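PDB 6QK4: membrane-bound lytic murein transglycosylase A, which probably cleaves the beta-1,4 linkage between N-acetylmuramic acid and N-acetylglucosamine in peptidoglycan, leaving a 1,6-anhydro bond on the muramic acid residue. Local coordinates for residues Ser137-Arg141 / Ala142-Arg146; Gly206-Ala210 / Gly211-Met215; Ser227-Asp230 / Ala231-Thr235. All blocks are in the same frame, centred on the assembly; numbering follows the deposited sequence.

How the contacts relate
The three contacts follow one another along the chain, all within the MltA specific insert domain: contact 1 starts helix 141-147, contact 2 is the loop from helix 198-204 to helix 215-224, and contact 3 covers helix 229-234 and the residues flanking it. Contact 3 lies between the other two and touches both. Its centre lies about 14 Å from that of contact 1 and 16 Å from that of contact 2, whereas contacts 1 and 2 do not touch, their centres being about 27 Å apart. Two salt bridges, R146 to D234 and E207 to R228, tie contact 3 to contacts 1 and 2, so the start of helix 141-147 and the 206-215 loop are both linked to helix 229-234 and the residues just before it.

Contact 1: residues Ser137-Arg141 / Ala142-Arg146; sequences SMPAR and AQLMR
A140 O takes two backbone N-H groups of the first helical turn. L144 N, at 2.9 Å from A140 O, approaches almost straight (177° at the hydrogen), whereas Q143 N, 3.0 Å from the same oxygen, is bent to 133° and lies above the carbonyl plane. One residue on, M145 N donates to R141 O at 2.9 Å. A140 is therefore the N-cap of helix 141-147, and its carbonyl opens the helical bonding. P139 lies alongside the start of the helix: its CB meets Q143 CB at 4.0 Å. M138 SD touches L144 CD1 at 4.2 Å, an apolar contact spanning the cap.

Further out, R146 NH1 reaches back to A142 O at 3.0 Å, the oxygen lying in the guanidinium plane. The same NH1 forms a salt bridge with D234, so one nitrogen links the first turn to another helix. R141 also extends away from its own helix, CG anti to its N (chi1 156°), and its guanidinium is gripped by the carbonyls of N236 and R238 and the amide oxygen of Q168. R141 and A142 pack against D234 of helix 229-234, while M138 and L144 rest on F241 of strand 240-244.

Contact 2: residues Gly206-Ala210 / Gly211-Met215; sequences GELGA and GQATM
A type I beta turn, G209 to Q212, reverses the chain in the loop between helix 198-204 and helix 215-224. Its closing bond runs from Q212 N to G209 O, 2.8 Å long and 160° at the hydrogen; the donor stands above the carbonyl plane, 36° out of it. The side chain of Q212 folds back over the same acceptor: CG lies beside its own backbone N (chi1 -46°), a torsion that sets Q212 CG 3.8 Å from G209 O.

A water ties the turn to the residue after it. It bridges A210 O and A213 N, donating to A210 O at 3.0 Å and accepting from A213 N at 2.8 Å. A213 is itself the centre of an inverse gamma turn, and the bond across it, from T214 N to Q212 O, is weak. Two tight turns thus share Q212, with the water bridging their backbones.

On the apolar side, a single branch of L208 does the touching. L208 CD1 lies against the backbone and methyl of A213, 3.6 Å from A213 CA and 3.7 Å from A213 CB, so the residue entering the turn packs against the one leaving it.

Regular structure begins at either end of the loop. G206, with positive phi, is the C-prime residue of the Schellman motif that ends helix 198-204, and L208 and A213 both lean on L203 of that helix. E207 OE1 accepts a hydrogen bond from W221 NE1, and OE2 pairs in a salt bridge with R228. At the far end T214 is the N-cap of helix 215-224, OG1 bonding to the N-H of G217, while M215 N donates to D330 of helix 326-334.

Contact 3: residues Ser227-Asp230 / Ala231-Thr235; sequences SRVD and ALLDT
L233 turns CG beside its own backbone N (chi1 -55°), which lays the branch point back over the preceding turn, 3.4 Å from V229 O and 4.3 Å from V229 CG1. D234 makes the same choice (chi1 -81°), and its carboxylate carbon CG sits 3.5 Å from D230 O. That carbonyl accepts from D234 N, while the carboxylate merely lies alongside, its OD2 paired with R146. The carboxylates of D230 and D234, one turn apart, keep their OD2 atoms 6.8 Å from each other; the arginine beside D234 would be expected to offset much of any repulsion.

Three i to i+4 bonds define helix 229-234, a helix of less than two turns. L233 N donates to V229 O at 3.0 Å; L232 N donates to R228 O and D234 N to D230 O, both somewhat more bent at the hydrogen. Ahead of them a water stands in for the missing bond, accepting from A231 N at 2.8 Å and donating to S227 O at 3.1 Å. At the other end L232 O receives two donors from one residue: T235 N, and T235 OG1 at 2.6 Å in the carbonyl plane.

The apolar side of this short helix is buried against three others. L232 packs on I198, W201 and L202 of helix 198-204 and on W221, V229 meets A222 of helix 215-224, and L233 fits against P161, I162 and F165 of helix 161-170. R228, whose side chain touches W221, has E207 of the loop after helix 198-204 as its charged partner.

Contact 1: residues Ser137-Arg141 / Ala142-Arg146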
ATOM      1  N   SER A 137       4.128  30.007  -3.692  1.00 76.18           N
ATOM      2  CA  SER A 137       2.929  29.736  -2.902  1.00 76.54           C
ATOM      3  C   SER A 137       1.678  30.242  -3.619  1.00 72.39           C
ATOM      4  O   SER A 137       1.635  31.368  -4.127  1.00 72.88           O
ATOM      5  CB  SER A 137       3.037  30.359  -1.504  1.00 79.76           C
ATOM      6  OG  SER A 137       2.971  31.780  -1.548  1.00 82.87           O
ATOM      7  N   MET A 138       0.680  29.385  -3.679  1.00 66.25           N
ATOM      8  CA  MET A 138      -0.641  29.627  -4.220  1.00 58.41           C
ATOM      9  C   MET A 138      -1.628  29.784  -3.089  1.00 51.90           C
ATOM     10  O   MET A 138      -1.338  29.443  -1.938  1.00 52.70           O
ATOM     11  CB  MET A 138      -1.067  28.451  -5.096  1.00 58.10           C
ATOM     12  CG  MET A 138      -0.276  28.255  -6.334  1.00 57.66           C
ATOM     13  SD  MET A 138      -0.476  26.557  -6.897  1.00 56.66           S
ATOM     14  CE  MET A 138      -0.053  26.734  -8.606  1.00 54.48           C
ATOM     15  N   PRO A 139      -2.824  30.285  -3.378  1.00 46.27           N
ATOM     16  CA  PRO A 139      -3.873  30.318  -2.362  1.00 47.36           C
ATOM     17  C   PRO A 139      -4.421  28.929  -2.078  1.00 44.26           C
ATOM     18  O   PRO A 139      -4.165  27.965  -2.793  1.00 40.65           O
ATOM     19  CB  PRO A 139      -4.949  31.203  -2.991  1.00 49.20           C
ATOM     20  CG  PRO A 139      -4.760  31.009  -4.474  1.00 48.47           C
ATOM     21  CD  PRO A 139      -3.262  30.890  -4.647  1.00 47.88           C
ATOM     22  N   ALA A 140      -5.207  28.873  -1.001  1.00 43.01           N
ATOM     23  CA  ALA A 140      -6.005  27.709  -0.622  1.00 39.37           C
ATOM     24  C   ALA A 140      -6.814  27.149  -1.797  1.00 39.12           C
ATOM     25  O   ALA A 140      -7.239  27.884  -2.691  1.00 37.55           O
ATOM     26  CB  ALA A 140      -6.957  28.106   0.502  1.00 39.09           C
ATOM     27  N   ARG A 141      -7.089  25.831  -1.726  1.00 34.56           N
ATOM     28  CA  ARG A 141      -7.911  25.115  -2.708  1.00 31.04           C
ATOM     29  C   ARG A 141      -9.144  25.886  -3.172  1.00 30.90           C
ATOM     30  O   ARG A 141      -9.426  25.987  -4.375  1.00 31.68           O
ATOM     31  CB  ARG A 141      -8.309  23.739  -2.096  1.00 31.98           C
ATOM     32  CG  ARG A 141      -9.603  23.053  -2.670  1.00 30.33           C
ATOM     33  CD  ARG A 141     -10.065  21.768  -1.876  1.00 25.74           C
ATOM     34  NE  ARG A 141      -8.906  20.841  -1.563  1.00 31.01           N
ATOM     35  CZ  ARG A 141      -8.575  19.749  -2.282  1.00 37.02           C
ATOM     36  NH1 ARG A 141      -9.313  19.390  -3.330  1.00 36.89           N
ATOM     37  NH2 ARG A 141      -7.507  19.008  -1.960  1.00 40.26           N
ATOM     38  N   ALA A 142      -9.878  26.476  -2.233  1.00 29.60           N
ATOM     39  CA  ALA A 142     -11.162  27.034  -2.601  1.00 31.85           C
ATOM     40  C   ALA A 142     -10.985  28.217  -3.536  1.00 33.63           C
ATOM     41  O   ALA A 142     -11.803  28.410  -4.438  1.00 32.95           O
ATOM     42  CB  ALA A 142     -11.925  27.438  -1.346  1.00 34.96           C
ATOM     43  N   GLN A 143      -9.902  28.978  -3.361  1.00 33.33           N
ATOM     44  CA  GLN A 143      -9.675  30.154  -4.198  1.00 35.64           C
ATOM     45  C   GLN A 143      -8.910  29.776  -5.450  1.00 36.99           C
ATOM     46  O   GLN A 143      -9.162  30.338  -6.514  1.00 37.73           O
ATOM     47  CB  GLN A 143      -8.921  31.229  -3.424  1.00 37.22           C
ATOM     48  CG  GLN A 143      -9.849  32.056  -2.480  1.00 41.20           C
ATOM     49  CD  GLN A 143     -10.548  31.221  -1.414  1.00 39.87           C
ATOM     50  OE1 GLN A 143     -11.792  31.229  -1.309  1.00 37.70           O
ATOM     51  NE2 GLN A 143      -9.761  30.527  -0.584  1.00 40.02           N
ATOM     52  N   LEU A 144      -7.987  28.814  -5.328  1.00 36.59           N
ATOM     53  CA  LEU A 144      -7.320  28.272  -6.499  1.00 36.81           C
ATOM     54  C   LEU A 144      -8.338  27.782  -7.529  1.00 38.38           C
ATOM     55  O   LEU A 144      -8.239  28.105  -8.725  1.00 34.69           O
ATOM     56  CB  LEU A 144      -6.392  27.134  -6.053  1.00 35.25           C
ATOM     57  CG  LEU A 144      -5.408  26.574  -7.036  1.00 45.68           C
ATOM     58  CD1 LEU A 144      -4.496  27.657  -7.510  1.00 48.09           C
ATOM     59  CD2 LEU A 144      -4.636  25.509  -6.262  1.00 47.11           C
ATOM     60  N   MET A 145      -9.336  27.007  -7.073  1.00 38.52           N
ATOM     61  CA  MET A 145     -10.355  26.492  -7.977  1.00 36.57           C
ATOM     62  C   MET A 145     -11.236  27.592  -8.551  1.00 40.75           C
ATOM     63  O   MET A 145     -11.840  27.375  -9.602  1.00 42.47           O
ATOM     64  CB  MET A 145     -11.239  25.445  -7.286  1.00 37.84           C
ATOM     65  CG  MET A 145     -10.504  24.125  -6.863  1.00 44.09           C
ATOM     66  SD  MET A 145     -10.253  23.122  -8.324  1.00 49.82           S
ATOM     67  CE  MET A 145     -11.904  23.088  -9.028  1.00 51.65           C
ATOM     68  N   ARG A 146     -11.315  28.767  -7.898  1.00 31.54           N
ATOM     69  CA  ARG A 146     -12.202  29.822  -8.343  1.00 33.81           C
ATOM     70  C   ARG A 146     -11.499  30.897  -9.143  1.00 38.07           C
ATOM     71  O   ARG A 146     -12.168  31.659  -9.851  1.00 41.73           O
ATOM     72  CB  ARG A 146     -12.902  30.459  -7.128  1.00 34.84           C
ATOM     73  CG  ARG A 146     -13.875  29.482  -6.450  1.00 36.66           C
ATOM     74  CD  ARG A 146     -14.531  29.971  -5.176  1.00 32.93           C
ATOM     75  NE  ARG A 146     -15.741  29.209  -4.849  1.00 30.66           N
ATOM     76  CZ  ARG A 146     -15.722  27.993  -4.277  1.00 30.79           C
ATOM     77  NH1 ARG A 146     -14.561  27.408  -3.914  1.00 32.10           N
ATOM     78  NH2 ARG A 146     -16.884  27.393  -4.022  1.00 34.18           N
TER

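Contact 2: residues Gly206-Ala210 / Gly211-Met215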
ATOM      1  N   GLY A 206     -20.320  16.188  13.899  1.00 52.32           N
ATOM      2  CA  GLY A 206     -21.445  15.307  14.137  1.00 50.00           C
ATOM      3  C   GLY A 206     -22.094  14.700  12.914  1.00 49.71           C
ATOM      4  O   GLY A 206     -23.116  14.022  13.056  1.00 49.44           O
ATOM      5  N   GLU A 207     -21.523  14.868  11.716  1.00 48.94           N
ATOM      6  CA  GLU A 207     -22.159  14.277  10.536  1.00 47.33           C
ATOM      7  C   GLU A 207     -21.861  12.788  10.390  1.00 45.31           C
ATOM      8  O   GLU A 207     -22.610  12.079   9.695  1.00 43.71           O
ATOM      9  CB  GLU A 207     -21.731  15.033   9.271  1.00 48.92           C
ATOM     10  CG  GLU A 207     -22.238  16.481   9.277  1.00 48.49           C
ATOM     11  CD  GLU A 207     -23.691  16.608   8.817  1.00 52.08           C
ATOM     12  OE1 GLU A 207     -24.212  15.690   8.130  1.00 52.31           O
ATOM     13  OE2 GLU A 207     -24.315  17.647   9.143  1.00 50.98           O
ATOM     14  N   LEU A 208     -20.798  12.306  11.025  1.00 42.58           N
ATOM     15  CA  LEU A 208     -20.388  10.908  10.940  1.00 44.37           C
ATOM     16  C   LEU A 208     -20.121  10.397  12.337  1.00 48.79           C
ATOM     17  O   LEU A 208     -19.532  11.116  13.154  1.00 51.02           O
ATOM     18  CB  LEU A 208     -19.092  10.698  10.116  1.00 42.10           C
ATOM     19  CG  LEU A 208     -19.231  10.738   8.596  1.00 40.54           C
ATOM     20  CD1 LEU A 208     -17.883  10.514   7.926  1.00 40.03           C
ATOM     21  CD2 LEU A 208     -20.327   9.784   8.048  1.00 40.60           C
ATOM     22  N   GLY A 209     -20.503   9.132  12.590  1.00 50.30           N
ATOM     23  CA  GLY A 209     -20.200   8.520  13.871  1.00 50.05           C
ATOM     24  C   GLY A 209     -18.751   8.068  14.004  1.00 48.22           C
ATOM     25  O   GLY A 209     -18.048   7.859  13.013  1.00 48.72           O
ATOM     26  N   ALA A 210     -18.312   7.916  15.268  1.00 46.42           N
ATOM     27  CA  ALA A 210     -16.971   7.451  15.629  1.00 45.38           C
ATOM     28  C   ALA A 210     -16.447   6.375  14.680  1.00 43.28           C
ATOM     29  O   ALA A 210     -15.277   6.404  14.267  1.00 42.83           O
ATOM     30  CB  ALA A 210     -16.951   6.922  17.077  1.00 44.02           C
ATOM     31  N   GLY A 211     -17.296   5.426  14.294  1.00 45.08           N
ATOM     32  CA  GLY A 211     -16.784   4.358  13.435  1.00 50.38           C
ATOM     33  C   GLY A 211     -16.348   4.791  12.035  1.00 52.39           C
ATOM     34  O   GLY A 211     -15.411   4.214  11.461  1.00 50.89           O
ATOM     35  N   GLN A 212     -16.985   5.824  11.477  1.00 52.83           N
ATOM     36  CA  GLN A 212     -17.416   5.749  10.086  1.00 54.20           C
ATOM     37  C   GLN A 212     -16.744   6.722   9.122  1.00 44.77           C
ATOM     38  O   GLN A 212     -17.196   6.805   7.980  1.00 41.35           O
ATOM     39  CB  GLN A 212     -18.936   5.931  10.000  1.00 62.82           C
ATOM     40  CG  GLN A 212     -19.751   5.130  11.005  1.00 72.74           C
ATOM     41  CD  GLN A 212     -19.688   3.609  10.765  1.00 80.77           C
ATOM     42  OE1 GLN A 212     -18.929   2.893  11.431  1.00 83.23           O
ATOM     43  NE2 GLN A 212     -20.485   3.119   9.808  1.00 83.98           N
ATOM     44  N   ALA A 213     -15.669   7.410   9.506  1.00 40.11           N
ATOM     45  CA  ALA A 213     -15.049   8.353   8.564  1.00 39.41           C
ATOM     46  C   ALA A 213     -13.949   7.673   7.739  1.00 38.92           C
ATOM     47  O   ALA A 213     -12.815   8.137   7.606  1.00 40.47           O
ATOM     48  CB  ALA A 213     -14.523   9.584   9.298  1.00 39.38           C
ATOM     49  N   THR A 214     -14.310   6.548   7.151  1.00 35.01           N
ATOM     50  CA  THR A 214     -13.435   5.915   6.177  1.00 35.34           C
ATOM     51  C   THR A 214     -13.649   6.586   4.833  1.00 34.05           C
ATOM     52  O   THR A 214     -14.595   7.341   4.650  1.00 34.81           O
ATOM     53  CB  THR A 214     -13.782   4.450   6.064  1.00 35.27           C
ATOM     54  OG1 THR A 214     -15.178   4.357   5.766  1.00 36.28           O
ATOM     55  CG2 THR A 214     -13.500   3.751   7.417  1.00 39.83           C
ATOM     56  N   MET A 215     -12.809   6.262   3.854  1.00 35.60           N
ATOM     57  CA  MET A 215     -13.171   6.728   2.508  1.00 37.85           C
ATOM     58  C   MET A 215     -14.557   6.244   2.086  1.00 38.07           C
ATOM     59  O   MET A 215     -15.323   7.010   1.466  1.00 35.26           O
ATOM     60  CB  MET A 215     -12.094   6.346   1.471  1.00 35.22           C
ATOM     61  CG  MET A 215     -10.761   7.024   1.821  1.00 39.47           C
ATOM     62  SD  MET A 215      -9.359   6.710   0.695  1.00 40.06           S
ATOM     63  CE  MET A 215      -9.316   4.896   0.672  1.00 48.00           C
TER
HETATM   64  O   HOH W   1     -13.891   7.100  11.680  1.00 42.65           O

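Contact 3: residues Ser227-Asp230 / Ala231-Thr235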
ATOM      1  N   SER A 227     -25.256  18.394  -2.485  1.00 55.39           N
ATOM      2  CA  SER A 227     -25.109  19.841  -2.533  1.00 54.36           C
ATOM      3  C   SER A 227     -24.198  20.384  -1.435  1.00 52.47           C
ATOM      4  O   SER A 227     -23.986  21.602  -1.369  1.00 52.50           O
ATOM      5  CB  SER A 227     -26.488  20.497  -2.441  1.00 53.48           C
ATOM      6  OG  SER A 227     -27.067  20.354  -1.145  1.00 54.14           O
ATOM      7  N   ARG A 228     -23.663  19.521  -0.570  1.00 48.54           N
ATOM      8  CA  ARG A 228     -22.678  19.938   0.421  1.00 44.41           C
ATOM      9  C   ARG A 228     -21.260  19.480   0.083  1.00 41.67           C
ATOM     10  O   ARG A 228     -20.313  19.818   0.818  1.00 37.49           O
ATOM     11  CB  ARG A 228     -23.061  19.387   1.787  1.00 43.28           C
ATOM     12  CG  ARG A 228     -24.307  20.064   2.398  1.00 48.64           C
ATOM     13  CD  ARG A 228     -24.062  20.201   3.884  1.00 49.00           C
ATOM     14  NE  ARG A 228     -24.887  19.340   4.698  1.00 53.80           N
ATOM     15  CZ  ARG A 228     -24.632  19.088   5.981  1.00 55.91           C
ATOM     16  NH1 ARG A 228     -23.532  19.598   6.560  1.00 54.67           N
ATOM     17  NH2 ARG A 228     -25.468  18.301   6.667  1.00 60.65           N
ATOM     18  N   VAL A 229     -21.081  18.702  -0.989  1.00 38.89           N
ATOM     19  CA  VAL A 229     -19.780  18.056  -1.182  1.00 38.72           C
ATOM     20  C   VAL A 229     -18.711  19.097  -1.485  1.00 37.20           C
ATOM     21  O   VAL A 229     -17.601  19.049  -0.935  1.00 34.94           O
ATOM     22  CB  VAL A 229     -19.855  16.991  -2.289  1.00 39.23           C
ATOM     23  CG1 VAL A 229     -18.451  16.425  -2.599  1.00 38.11           C
ATOM     24  CG2 VAL A 229     -20.760  15.868  -1.867  1.00 40.40           C
ATOM     25  N   ASP A 230     -19.019  20.054  -2.368  1.00 38.75           N
ATOM     26  CA  ASP A 230     -17.981  21.001  -2.764  1.00 41.07           C
ATOM     27  C   ASP A 230     -17.461  21.775  -1.561  1.00 37.47           C
ATOM     28  O   ASP A 230     -16.239  21.965  -1.410  1.00 36.21           O
ATOM     29  CB  ASP A 230     -18.511  21.976  -3.815  1.00 48.08           C
ATOM     30  CG  ASP A 230     -18.518  21.382  -5.221  1.00 55.67           C
ATOM     31  OD1 ASP A 230     -18.094  20.218  -5.391  1.00 56.53           O
ATOM     32  OD2 ASP A 230     -18.965  22.092  -6.146  1.00 60.81           O
ATOM     33  N   ALA A 231     -18.381  22.250  -0.713  1.00 37.86           N
ATOM     34  CA  ALA A 231     -17.991  22.986   0.494  1.00 37.18           C
ATOM     35  C   ALA A 231     -17.190  22.125   1.464  1.00 35.97           C
ATOM     36  O   ALA A 231     -16.288  22.633   2.143  1.00 33.48           O
ATOM     37  CB  ALA A 231     -19.224  23.557   1.200  1.00 38.03           C
ATOM     38  N   LEU A 232     -17.488  20.828   1.556  1.00 35.79           N
ATOM     39  CA  LEU A 232     -16.678  19.986   2.436  1.00 34.53           C
ATOM     40  C   LEU A 232     -15.247  19.906   1.936  1.00 34.27           C
ATOM     41  O   LEU A 232     -14.285  20.051   2.710  1.00 34.33           O
ATOM     42  CB  LEU A 232     -17.284  18.584   2.534  1.00 36.40           C
ATOM     43  CG  LEU A 232     -16.499  17.488   3.304  1.00 40.40           C
ATOM     44  CD1 LEU A 232     -16.227  17.845   4.786  1.00 41.56           C
ATOM     45  CD2 LEU A 232     -17.219  16.120   3.151  1.00 37.38           C
ATOM     46  N   LEU A 233     -15.072  19.692   0.630  1.00 30.01           N
ATOM     47  CA  LEU A 233     -13.715  19.547   0.136  1.00 33.70           C
ATOM     48  C   LEU A 233     -12.927  20.844   0.324  1.00 33.52           C
ATOM     49  O   LEU A 233     -11.719  20.800   0.637  1.00 32.87           O
ATOM     50  CB  LEU A 233     -13.738  19.091  -1.319  1.00 33.67           C
ATOM     51  CG  LEU A 233     -14.524  17.814  -1.622  1.00 36.01           C
ATOM     52  CD1 LEU A 233     -14.278  17.349  -3.016  1.00 35.62           C
ATOM     53  CD2 LEU A 233     -14.097  16.702  -0.694  1.00 35.79           C
ATOM     54  N   ASP A 234     -13.617  21.999   0.222  1.00 31.90           N
ATOM     55  CA  ASP A 234     -12.984  23.297   0.402  1.00 34.67           C
ATOM     56  C   ASP A 234     -12.519  23.532   1.836  1.00 37.79           C
ATOM     57  O   ASP A 234     -11.704  24.429   2.064  1.00 39.20           O
ATOM     58  CB  ASP A 234     -13.943  24.403   0.008  1.00 31.00           C
ATOM     59  CG  ASP A 234     -14.002  24.624  -1.469  1.00 35.94           C
ATOM     60  OD1 ASP A 234     -13.203  23.996  -2.210  1.00 34.28           O
ATOM     61  OD2 ASP A 234     -14.864  25.407  -1.894  1.00 36.52           O
ATOM     62  N   THR A 235     -12.972  22.735   2.801  1.00 38.26           N
ATOM     63  CA  THR A 235     -12.428  22.894   4.141  1.00 38.44           C
ATOM     64  C   THR A 235     -10.980  22.428   4.250  1.00 37.46           C
ATOM     65  O   THR A 235     -10.381  22.625   5.308  1.00 41.42           O
ATOM     66  CB  THR A 235     -13.279  22.149   5.172  1.00 39.69           C
ATOM     67  OG1 THR A 235     -13.121  20.743   4.987  1.00 39.06           O
ATOM     68  CG2 THR A 235     -14.736  22.519   5.055  1.00 41.25           C
TER
HETATM   69  O   HOH W   2     -21.077  22.541  -1.391  1.00 51.58           O